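Side-chain contact in putative Acetyltransferase (Lactobacillus plantarum WCFS1, PDB 3EFA), which probably transfers an acetyl group from acetyl-CoA to an amine acceptor, as expected of a GNAT-family N-acetyltransferase: residues V36-D39 and V40-D44. Residues are numbered along the deposited sequence; the frame is centred on the assembly and turned at random.
Sequences VEFD and VKDTD
A type I beta turn from Asp39 to Asp42 lies in the loop between helix 34-37 and strand 48-52 of this GNAT-type fold, one residue beyond the helix. Val40 and Lys41 are its corner residues. The turn is closed by the backbone bond from Asp42 N to Asp39 O, 2.9 Å. The two aspartates at its ends also reach across it with their carboxylates. Asp42 OD2 accepts Asp39 N at 3.1 Å in a nearly straight bond of 166°. The N-H meets the anti side of the carboxylate, 19° out of its plane. The side chain of Asp42 already leaves the backbone toward Asp39, and its CG, beside its own backbone N, keeps OD2 within reach of Asp39 N. In the other direction, Asp39 CG sits between its backbone N and carbonyl carbon, chi1 71°. This brings OD1 over the turn, where it takes a weak, bent bond from Lys41 N at 3.0 Å. Lys41 CB and CG lie along the Asp39 carboxylate, CB 3.5 Å from OD1, and the end of the chain leads away. Asp42 OD2 also lies at the edge of the Phe38 ring, 4.0 Å from CD1. The carboxylates come close, with Asp39 OD1 and Asp42 OD2 3.4 Å apart. Arg63 forms salt bridges with both, and Asp42 OD1 also forms a salt bridge with Arg22 and a hydrogen bond with the hydroxyl of Tyr48. Positive charge from these arginines probably offsets the repulsion between the acids, so the paired aspartates can fix the turn and tie it to helix 12-29 and strand 57-66.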
loop_
_atom_site.group_PDB
_atom_site.type_symbol
_atom_site.label_atom_id
_atom_site.label_comp_id
_atom_site.label_asym_id
_atom_site.label_seq_id
_atom_site.Cartn_x
_atom_site.Cartn_y
_atom_site.Cartn_z
ATOM N N VAL A 36 5.492 13.349 -17.581
ATOM C CA VAL A 36 4.868 12.637 -16.464
ATOM C C VAL A 36 4.446 11.208 -16.915
ATOM O O VAL A 36 4.752 10.220 -16.241
ATOM C CB VAL A 36 3.650 13.408 -15.833
ATOM C CG1 VAL A 36 2.983 12.574 -14.734
ATOM C CG2 VAL A 36 4.078 14.752 -15.260
ATOM N N GLU A 37 3.762 11.098 -18.057
ATOM C CA GLU A 37 3.322 9.789 -18.560
ATOM C C GLU A 37 4.492 8.836 -18.837
ATOM O O GLU A 37 4.469 7.677 -18.402
ATOM C CB GLU A 37 2.476 9.928 -19.831
ATOM C CG GLU A 37 2.119 8.592 -20.480
ATOM C CD GLU A 37 1.330 7.683 -19.533
ATOM O OE1 GLU A 37 0.635 8.231 -18.652
ATOM O OE2 GLU A 37 1.402 6.433 -19.669
ATOM N N PHE A 38 5.498 9.328 -19.564
ATOM C CA PHE A 38 6.657 8.522 -19.920
ATOM C C PHE A 38 7.789 8.789 -18.940
ATOM O O PHE A 38 8.198 9.934 -18.744
ATOM C CB PHE A 38 7.044 8.747 -21.404
ATOM C CG PHE A 38 5.900 8.472 -22.347
ATOM C CD1 PHE A 38 5.554 7.152 -22.668
ATOM C CD2 PHE A 38 5.111 9.515 -22.834
ATOM C CE1 PHE A 38 4.458 6.876 -23.503
ATOM C CE2 PHE A 38 4.018 9.261 -23.661
ATOM C CZ PHE A 38 3.685 7.938 -24.002
ATOM N N ASP A 39 8.270 7.723 -18.305
ATOM C CA ASP A 39 9.111 7.879 -17.116
ATOM C C ASP A 39 10.356 7.023 -17.187
ATOM O O ASP A 39 10.585 6.302 -18.176
ATOM C CB ASP A 39 8.318 7.562 -15.823
ATOM C CG ASP A 39 7.990 6.060 -15.664
ATOM O OD1 ASP A 39 8.393 5.226 -16.510
ATOM O OD2 ASP A 39 7.321 5.698 -14.669
ATOM N N VAL A 40 11.136 7.082 -16.112
ATOM C CA VAL A 40 12.406 6.375 -16.025
ATOM C C VAL A 40 12.304 4.839 -16.168
ATOM O O VAL A 40 13.280 4.195 -16.541
ATOM C CB VAL A 40 13.163 6.760 -14.745
ATOM C CG1 VAL A 40 12.520 6.092 -13.508
ATOM C CG2 VAL A 40 14.634 6.410 -14.879
ATOM N N LYS A 41 11.137 4.252 -15.896
ATOM C CA LYS A 41 10.951 2.810 -16.116
ATOM C C LYS A 41 10.790 2.410 -17.600
ATOM O O LYS A 41 10.869 1.222 -17.948
ATOM C CB LYS A 41 9.757 2.272 -15.322
ATOM C CG LYS A 41 9.795 2.558 -13.843
ATOM C CD LYS A 41 10.902 1.795 -13.135
ATOM C CE LYS A 41 10.939 2.166 -11.650
ATOM N NZ LYS A 41 12.255 1.876 -11.002
ATOM N N ASP A 42 10.541 3.383 -18.469
ATOM C CA ASP A 42 10.369 3.058 -19.889
ATOM C C ASP A 42 11.714 2.918 -20.590
ATOM O O ASP A 42 12.168 3.861 -21.226
ATOM C CB ASP A 42 9.525 4.117 -20.601
ATOM C CG ASP A 42 8.063 4.047 -20.213
ATOM O OD1 ASP A 42 7.480 2.948 -20.327
ATOM O OD2 ASP A 42 7.497 5.087 -19.808
ATOM N N THR A 43 12.335 1.745 -20.450
ATOM C CA THR A 43 13.606 1.413 -21.093
ATOM C C THR A 43 13.389 0.318 -22.146
ATOM O O THR A 43 12.279 -0.197 -22.294
ATOM C CB THR A 43 14.620 0.872 -20.070
ATOM O OG1 THR A 43 14.225 -0.447 -19.669
ATOM C CG2 THR A 43 14.721 1.785 -18.826
ATOM N N ASP A 44 14.463 -0.043 -22.852
ATOM C CA ASP A 44 14.457 -1.110 -23.863
ATOM C C ASP A 44 14.155 -2.477 -23.272
ATOM O O ASP A 44 13.767 -3.407 -23.983
ATOM C CB ASP A 44 15.824 -1.200 -24.539
ATOM C CG ASP A 44 16.078 -0.062 -25.481
ATOM O OD1 ASP A 44 15.089 0.471 -26.016
ATOM O OD2 ASP A 44 17.258 0.293 -25.683
#